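PDB 3FNR: arginyl-tRNA synthetase from Campylobacter jejuni, which catalyses the ATP-dependent attachment of L-arginine to tRNA(Arg), releasing AMP and diphosphate. Local coordinates for residues 35-40 with 72-77; 240-245 with 267-272. The protein carries 1 engineered substitution. One frame throughout, in Å; residues are numbered along the deposited sequence.

How the contacts relate
Both contacts lie among parallel strands of one mixed sheet in the class I catalytic domain, with centres about 13 Å apart. Strand 31-35 sits between strands 69-76 and 237-243, and strand 267-279 pairs with the far side of 237-243. Contact 1 (35-40 with 72-77) lies where strand 31-35 gives way to the loop that opens the HIGH region, whereas contact 2 (240-245 with 267-272) is regular strand pairing. They touch directly: Tyr36 CB packs 4.0 Å from Ile241 CD1. Lys230 forms a salt bridge with Glu35 OE1 and a weak hydrogen bond with Asn240 OD1. Bound glycerol, probably from the crystallisation liquor, lies about 6 Å from the Glu35 side chain and about 4 Å from that of Trp242.

Contact 1 (35-40 with 72-77); sequences EYVSAN and TEYYVN
Tyr74 reaches from strand 69-76 across to the loop of residues 37-39. CB only carries the ring across (CG anti to the backbone N, chi1 -177°); touching begins with one ring face against Ser38, CD2 and CE2 near its N. Ser38 CA stands 3.6 Å from the ring centroid, a CH-pi contact almost on the normal. Val37 CG1 comes within 3.8 Å of CE2. CZ passes close to the Ala39 backbone, and OH donates a short bond of 2.5 Å to Ala39 O, tilted from the carbonyl plane.

Ser38 OG works in two directions: it accepts a nearly straight bond from Tyr75 N (3.0 Å, 171°) and donates to Glu35 OE2 at 2.7 Å, while Glu35 OE1 goes to Lys230 in a salt bridge. Further back, Tyr36 N bonds to Glu73 O, backbone to backbone; past it, side chains and a water take over. The water accepts from Asn77 N and ND2 and lies within bonding range of Tyr75 O and, weakly, Ala39 O, though other acceptors compete. This is the end of a parallel strand pair in the Rossmann-type fold of class I synthetases, where the first strand runs into the HIGH region, which begins with Ala39 and Asn40.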
ATOM      1  N   GLU A  35      -7.351   6.521   3.348  1.00 29.38           N
ATOM      2  CA  GLU A  35      -6.473   7.510   2.761  1.00 36.42           C
ATOM      3  C   GLU A  35      -5.065   7.132   3.135  1.00 37.28           C
ATOM      4  O   GLU A  35      -4.741   7.029   4.320  1.00 37.13           O
ATOM      5  CB  GLU A  35      -6.777   8.919   3.264  1.00 35.88           C
ATOM      6  CG  GLU A  35      -5.829   9.980   2.686  1.00 35.14           C
ATOM      7  CD  GLU A  35      -5.196  10.850   3.763  1.00 44.34           C
ATOM      8  OE1 GLU A  35      -5.865  11.124   4.787  1.00 37.25           O
ATOM      9  OE2 GLU A  35      -4.021  11.257   3.596  1.00 35.49           O
ATOM     10  N   TYR A  36      -4.235   6.914   2.121  1.00 34.51           N
ATOM     11  CA  TYR A  36      -2.862   6.498   2.348  1.00 36.13           C
ATOM     12  C   TYR A  36      -1.887   7.037   1.308  1.00 35.52           C
ATOM     13  O   TYR A  36      -2.296   7.574   0.275  1.00 34.26           O
ATOM     14  CB  TYR A  36      -2.770   4.969   2.500  1.00 33.76           C
ATOM     15  CG  TYR A  36      -2.931   4.133   1.233  1.00 33.21           C
ATOM     16  CD1 TYR A  36      -4.116   4.144   0.488  1.00 28.63           C
ATOM     17  CD2 TYR A  36      -1.908   3.289   0.818  1.00 35.95           C
ATOM     18  CE1 TYR A  36      -4.264   3.355  -0.650  1.00 31.88           C
ATOM     19  CE2 TYR A  36      -2.036   2.505  -0.322  1.00 33.06           C
ATOM     20  CZ  TYR A  36      -3.211   2.538  -1.046  1.00 35.67           C
ATOM     21  OH  TYR A  36      -3.319   1.741  -2.158  1.00 34.42           O
ATOM     22  N   VAL A  37      -0.598   6.861   1.607  1.00 32.95           N
ATOM     23  CA  VAL A  37       0.536   7.402   0.853  1.00 33.12           C
ATOM     24  C   VAL A  37       0.566   8.923   0.992  1.00 35.46           C
ATOM     25  O   VAL A  37       1.308   9.433   1.832  1.00 41.12           O
ATOM     26  CB  VAL A  37       0.628   6.928  -0.648  1.00 32.72           C
ATOM     27  CG1 VAL A  37       1.973   7.312  -1.242  1.00 22.08           C
ATOM     28  CG2 VAL A  37       0.444   5.412  -0.770  1.00 30.52           C
ATOM     29  N   SER A  38      -0.240   9.623   0.187  1.00 36.82           N
ATOM     30  CA  SER A  38      -0.398  11.088   0.255  1.00 37.03           C
ATOM     31  C   SER A  38       0.913  11.848   0.362  1.00 38.26           C
ATOM     32  O   SER A  38       1.051  12.731   1.196  1.00 40.64           O
ATOM     33  CB  SER A  38      -1.302  11.485   1.428  1.00 36.43           C
ATOM     34  OG  SER A  38      -2.605  10.954   1.265  1.00 32.21           O
ATOM     35  N   ALA A  39       1.883  11.482  -0.468  1.00 39.76           N
ATOM     36  CA  ALA A  39       3.179  12.141  -0.464  1.00 39.37           C
ATOM     37  C   ALA A  39       3.087  13.461  -1.223  1.00 40.95           C
ATOM     38  O   ALA A  39       2.276  13.596  -2.146  1.00 36.25           O
ATOM     39  CB  ALA A  39       4.212  11.246  -1.093  1.00 41.00           C
ATOM     40  N   ASN A  40       3.906  14.428  -0.820  1.00 40.19           N
ATOM     41  CA  ASN A  40       4.002  15.713  -1.514  1.00 41.67           C
ATOM     42  C   ASN A  40       4.380  15.544  -2.978  1.00 42.37           C
ATOM     43  O   ASN A  40       5.278  14.767  -3.285  1.00 40.51           O
ATOM     44  CB  ASN A  40       5.024  16.597  -0.816  1.00 41.28           C
ATOM     45  CG  ASN A  40       4.591  16.987   0.578  1.00 46.52           C
ATOM     46  OD1 ASN A  40       3.396  17.024   0.889  1.00 46.25           O
ATOM     47  ND2 ASN A  40       5.558  17.279   1.430  1.00 37.33           N
ATOM     48  N   THR A  72     -10.395   4.161  -1.741  1.00 34.69           N
ATOM     49  CA  THR A  72      -9.053   4.679  -1.510  1.00 36.84           C
ATOM     50  C   THR A  72      -8.891   6.092  -2.049  1.00 37.42           C
ATOM     51  O   THR A  72      -9.457   6.444  -3.097  1.00 35.15           O
ATOM     52  CB  THR A  72      -7.981   3.775  -2.137  1.00 39.66           C
ATOM     53  OG1 THR A  72      -8.323   3.495  -3.498  1.00 38.61           O
ATOM     54  CG2 THR A  72      -7.906   2.472  -1.374  1.00 39.46           C
ATOM     55  N   GLU A  73      -8.090   6.881  -1.336  1.00 33.17           N
ATOM     56  CA  GLU A  73      -7.913   8.291  -1.631  1.00 33.66           C
ATOM     57  C   GLU A  73      -6.500   8.765  -1.279  1.00 35.80           C
ATOM     58  O   GLU A  73      -5.891   8.304  -0.308  1.00 38.54           O
ATOM     59  CB  GLU A  73      -8.990   9.125  -0.913  1.00 37.46           C
ATOM     60  CG  GLU A  73      -9.083  10.591  -1.326  1.00 37.23           C
ATOM     61  CD  GLU A  73     -10.400  11.245  -0.927  1.00 42.01           C
ATOM     62  OE1 GLU A  73     -10.376  12.090  -0.007  1.00 39.12           O
ATOM     63  OE2 GLU A  73     -11.454  10.926  -1.539  1.00 40.54           O
ATOM     64  N   TYR A  74      -5.987   9.676  -2.097  1.00 31.15           N
ATOM     65  CA  TYR A  74      -4.659  10.249  -1.940  1.00 34.46           C
ATOM     66  C   TYR A  74      -4.858  11.751  -1.839  1.00 39.73           C
ATOM     67  O   TYR A  74      -5.548  12.349  -2.668  1.00 39.12           O
ATOM     68  CB  TYR A  74      -3.819   9.895  -3.170  1.00 31.89           C
ATOM     69  CG  TYR A  74      -2.364  10.336  -3.198  1.00 28.42           C
ATOM     70  CD1 TYR A  74      -2.010  11.691  -3.271  1.00 36.00           C
ATOM     71  CD2 TYR A  74      -1.338   9.391  -3.253  1.00 26.84           C
ATOM     72  CE1 TYR A  74      -0.674  12.090  -3.330  1.00 34.14           C
ATOM     73  CE2 TYR A  74       0.003   9.781  -3.324  1.00 34.41           C
ATOM     74  CZ  TYR A  74       0.322  11.128  -3.363  1.00 33.19           C
ATOM     75  OH  TYR A  74       1.637  11.515  -3.429  1.00 34.75           O
ATOM     76  N   TYR A  75      -4.252  12.351  -0.823  1.00 39.72           N
ATOM     77  CA  TYR A  75      -4.340  13.779  -0.613  1.00 42.05           C
ATOM     78  C   TYR A  75      -3.117  14.448  -1.208  1.00 43.58           C
ATOM     79  O   TYR A  75      -1.988  14.149  -0.808  1.00 42.73           O
ATOM     80  CB  TYR A  75      -4.407  14.079   0.885  1.00 42.04           C
ATOM     81  CG  TYR A  75      -4.606  15.535   1.222  1.00 36.49           C
ATOM     82  CD1 TYR A  75      -5.859  16.132   1.087  1.00 35.86           C
ATOM     83  CD2 TYR A  75      -3.553  16.313   1.694  1.00 44.73           C
ATOM     84  CE1 TYR A  75      -6.055  17.463   1.404  1.00 38.25           C
ATOM     85  CE2 TYR A  75      -3.736  17.652   2.005  1.00 42.79           C
ATOM     86  CZ  TYR A  75      -4.991  18.220   1.863  1.00 46.26           C
ATOM     87  OH  TYR A  75      -5.192  19.545   2.195  1.00 44.78           O
ATOM     88  N   VAL A  76      -3.356  15.360  -2.150  1.00 44.68           N
ATOM     89  CA  VAL A  76      -2.290  16.099  -2.831  1.00 47.01           C
ATOM     90  C   VAL A  76      -2.061  17.451  -2.153  1.00 45.66           C
ATOM     91  O   VAL A  76      -2.913  18.325  -2.216  1.00 48.15           O
ATOM     92  CB  VAL A  76      -2.620  16.320  -4.335  1.00 47.37           C
ATOM     93  CG1 VAL A  76      -1.402  16.785  -5.079  1.00 47.84           C
ATOM     94  CG2 VAL A  76      -3.170  15.047  -4.979  1.00 45.29           C
ATOM     95  N   ASN A  77      -0.917  17.613  -1.499  1.00 49.32           N
ATOM     96  CA  ASN A  77      -0.562  18.875  -0.851  1.00 53.79           C
ATOM     97  C   ASN A  77      -0.080  19.869  -1.895  1.00 54.78           C
ATOM     98  O   ASN A  77       1.112  20.166  -1.969  1.00 53.36           O
ATOM     99  CB  ASN A  77       0.538  18.674   0.200  1.00 55.03           C
ATOM    100  CG  ASN A  77       0.032  18.022   1.478  1.00 66.71           C
ATOM    101  OD1 ASN A  77      -0.620  18.664   2.299  1.00 69.54           O
ATOM    102  ND2 ASN A  77       0.364  16.744   1.667  1.00 73.24           N
TER
HETATM  103  O   HOH W   1       0.382  15.267  -0.805  1.00 56.10           O

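Contact 2 (240-245 with 267-272); sequences NIWGAD and LEIILA
Ile269 and Trp242 make the apolar centre on one face of the sheet. Ile269 CD1 stands over the six-membered ring of Trp242, 4.2 Å from its centroid, and CG2 lies above the same indole toward its rim, 3.7 Å from CE3. With CG1 anti to the carbonyl carbon (chi1 -49°) and CG2 anti to the backbone N, both branches face the indole, and the bend at chi2 (-60°) brings CD1 over the ring. Helix 250-258 lies over this face through Ile250, which touches both residues. Leu271 CD2 rests against Trp242 CB. On the other face, Ile241 and Ile270 pack flank to flank, Ile241 CG1 4.2 Å from Ile270 CB, and Ile241 CG2 meets Ala272 CB at 4.1 Å.

Between the faces, five backbone hydrogen bonds join the strands. They run from Asn240 N to Glu268 O (2.9 Å) as far as Ala244 N to Ala272 O, where the donor has risen above the carbonyl plane as strand 240-243 turns into a 3-10 segment.

At the polar edge, the Asn240 amide lies along Ile269, ND2 being 3.5 Å from CD1, and ND2 bonds to His227. Glu268 salt-bridges Arg394. Within this beta-alpha-beta unit the chemistry implies pairing carried by backbone bonds and hydrocarbon contacts, while the buried Asn240 amide and the Glu268 carboxylate find polar partners in other parts of the chain.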
ATOM      1  N   ASN A 240      -6.638   5.807   8.263  1.00 33.67           N
ATOM      2  CA  ASN A 240      -5.397   6.435   7.839  1.00 35.23           C
ATOM      3  C   ASN A 240      -4.224   5.493   8.062  1.00 36.25           C
ATOM      4  O   ASN A 240      -4.211   4.728   9.021  1.00 37.38           O
ATOM      5  CB  ASN A 240      -5.123   7.699   8.650  1.00 36.14           C
ATOM      6  CG  ASN A 240      -6.137   8.798   8.410  1.00 46.58           C
ATOM      7  OD1 ASN A 240      -6.957   8.741   7.481  1.00 28.41           O
ATOM      8  ND2 ASN A 240      -6.088   9.816   9.268  1.00 40.12           N
ATOM      9  N   ILE A 241      -3.235   5.563   7.181  1.00 37.24           N
ATOM     10  CA  ILE A 241      -1.953   4.926   7.440  1.00 35.64           C
ATOM     11  C   ILE A 241      -0.896   6.019   7.575  1.00 37.26           C
ATOM     12  O   ILE A 241      -0.588   6.726   6.610  1.00 38.98           O
ATOM     13  CB  ILE A 241      -1.570   3.901   6.349  1.00 35.40           C
ATOM     14  CG1 ILE A 241      -2.630   2.794   6.258  1.00 31.74           C
ATOM     15  CG2 ILE A 241      -0.205   3.296   6.645  1.00 35.31           C
ATOM     16  CD1 ILE A 241      -2.498   1.939   5.038  1.00 27.75           C
ATOM     17  N   TRP A 242      -0.365   6.168   8.781  1.00 33.49           N
ATOM     18  CA  TRP A 242       0.641   7.191   9.054  1.00 37.64           C
ATOM     19  C   TRP A 242       1.969   6.537   9.414  1.00 37.84           C
ATOM     20  O   TRP A 242       2.001   5.380   9.838  1.00 40.75           O
ATOM     21  CB  TRP A 242       0.202   8.093  10.217  1.00 37.89           C
ATOM     22  CG  TRP A 242      -0.987   8.997   9.951  1.00 40.18           C
ATOM     23  CD1 TRP A 242      -1.611   9.221   8.749  1.00 38.60           C
ATOM     24  CD2 TRP A 242      -1.659   9.831  10.912  1.00 39.35           C
ATOM     25  NE1 TRP A 242      -2.644  10.110   8.913  1.00 39.19           N
ATOM     26  CE2 TRP A 242      -2.693  10.509  10.224  1.00 41.65           C
ATOM     27  CE3 TRP A 242      -1.492  10.062  12.289  1.00 41.38           C
ATOM     28  CZ2 TRP A 242      -3.561  11.407  10.868  1.00 37.51           C
ATOM     29  CZ3 TRP A 242      -2.361  10.953  12.933  1.00 39.15           C
ATOM     30  CH2 TRP A 242      -3.382  11.615  12.215  1.00 44.59           C
ATOM     31  N   GLY A 243       3.057   7.288   9.260  1.00 36.78           N
ATOM     32  CA  GLY A 243       4.365   6.844   9.728  1.00 34.50           C
ATOM     33  C   GLY A 243       4.349   6.823  11.239  1.00 43.61           C
ATOM     34  O   GLY A 243       3.717   7.684  11.860  1.00 42.31           O
ATOM     35  N   ALA A 244       5.048   5.849  11.825  1.00 47.03           N
ATOM     36  CA  ALA A 244       5.048   5.627  13.276  1.00 49.23           C
ATOM     37  C   ALA A 244       5.541   6.814  14.100  1.00 51.06           C
ATOM     38  O   ALA A 244       5.153   6.967  15.257  1.00 52.33           O
ATOM     39  CB  ALA A 244       5.847   4.382  13.623  1.00 50.99           C
ATOM     40  N   ASP A 245       6.380   7.654  13.504  1.00 54.85           N
ATOM     41  CA  ASP A 245       6.875   8.860  14.178  1.00 60.80           C
ATOM     42  C   ASP A 245       5.818   9.968  14.325  1.00 60.33           C
ATOM     43  O   ASP A 245       6.068  10.987  14.970  1.00 62.90           O
ATOM     44  CB  ASP A 245       8.145   9.395  13.498  1.00 64.15           C
ATOM     45  CG  ASP A 245       7.992   9.570  11.990  1.00 73.94           C
ATOM     46  OD1 ASP A 245       6.954   9.168  11.419  1.00 79.05           O
ATOM     47  OD2 ASP A 245       8.933  10.111  11.370  1.00 82.53           O
ATOM     48  N   LEU A 267     -12.522   6.913  13.268  1.00 38.79           N
ATOM     49  CA  LEU A 267     -11.242   7.188  12.630  1.00 38.38           C
ATOM     50  C   LEU A 267     -10.187   6.234  13.187  1.00 36.81           C
ATOM     51  O   LEU A 267      -9.795   6.315  14.357  1.00 38.17           O
ATOM     52  CB  LEU A 267     -10.829   8.653  12.810  1.00 35.81           C
ATOM     53  CG  LEU A 267      -9.553   9.121  12.088  1.00 39.26           C
ATOM     54  CD1 LEU A 267      -9.652   9.004  10.569  1.00 44.39           C
ATOM     55  CD2 LEU A 267      -9.229  10.546  12.471  1.00 40.86           C
ATOM     56  N   GLU A 268      -9.749   5.317  12.339  1.00 36.74           N
ATOM     57  CA  GLU A 268      -8.797   4.283  12.710  1.00 34.65           C
ATOM     58  C   GLU A 268      -7.437   4.670  12.159  1.00 31.69           C
ATOM     59  O   GLU A 268      -7.282   4.808  10.948  1.00 35.89           O
ATOM     60  CB  GLU A 268      -9.276   2.943  12.131  1.00 36.45           C
ATOM     61  CG  GLU A 268      -8.317   1.774  12.303  1.00 39.74           C
ATOM     62  CD  GLU A 268      -8.789   0.500  11.603  1.00 45.38           C
ATOM     63  OE1 GLU A 268     -10.017   0.313  11.408  1.00 43.65           O
ATOM     64  OE2 GLU A 268      -7.915  -0.319  11.242  1.00 45.06           O
ATOM     65  N   ILE A 269      -6.458   4.882  13.039  1.00 34.42           N
ATOM     66  CA  ILE A 269      -5.098   5.212  12.602  1.00 35.92           C
ATOM     67  C   ILE A 269      -4.220   3.961  12.644  1.00 40.46           C
ATOM     68  O   ILE A 269      -4.033   3.360  13.708  1.00 45.68           O
ATOM     69  CB  ILE A 269      -4.419   6.325  13.474  1.00 39.37           C
ATOM     70  CG1 ILE A 269      -5.328   7.548  13.680  1.00 36.97           C
ATOM     71  CG2 ILE A 269      -3.066   6.718  12.887  1.00 27.29           C
ATOM     72  CD1 ILE A 269      -5.755   8.265  12.415  1.00 46.95           C
ATOM     73  N   ILE A 270      -3.687   3.572  11.489  1.00 42.31           N
ATOM     74  CA  ILE A 270      -2.710   2.480  11.402  1.00 40.57           C
ATOM     75  C   ILE A 270      -1.307   3.061  11.265  1.00 37.42           C
ATOM     76  O   ILE A 270      -1.062   3.894  10.403  1.00 39.76           O
ATOM     77  CB  ILE A 270      -3.015   1.553  10.217  1.00 39.68           C
ATOM     78  CG1 ILE A 270      -4.320   0.794  10.464  1.00 42.68           C
ATOM     79  CG2 ILE A 270      -1.847   0.587   9.943  1.00 42.90           C
ATOM     80  CD1 ILE A 270      -4.815   0.045   9.263  1.00 35.30           C
ATOM     81  N   LEU A 271      -0.385   2.628  12.118  1.00 41.69           N
ATOM     82  CA  LEU A 271       0.983   3.149  12.079  1.00 39.67           C
ATOM     83  C   LEU A 271       1.967   2.218  11.376  1.00 40.12           C
ATOM     84  O   LEU A 271       2.116   1.050  11.747  1.00 46.79           O
ATOM     85  CB  LEU A 271       1.479   3.490  13.484  1.00 38.21           C
ATOM     86  CG  LEU A 271       0.808   4.626  14.265  1.00 43.47           C
ATOM     87  CD1 LEU A 271       1.427   4.711  15.647  1.00 46.47           C
ATOM     88  CD2 LEU A 271       0.924   5.982  13.560  1.00 44.87           C
ATOM     89  N   ALA A 272       2.623   2.744  10.349  1.00 42.53           N
ATOM     90  CA  ALA A 272       3.605   1.994   9.581  1.00 47.94           C
ATOM     91  C   ALA A 272       5.003   2.255  10.131  1.00 49.82           C
ATOM     92  O   ALA A 272       5.493   3.388  10.104  1.00 50.99           O
ATOM     93  CB  ALA A 272       3.529   2.372   8.104  1.00 48.60           C
TER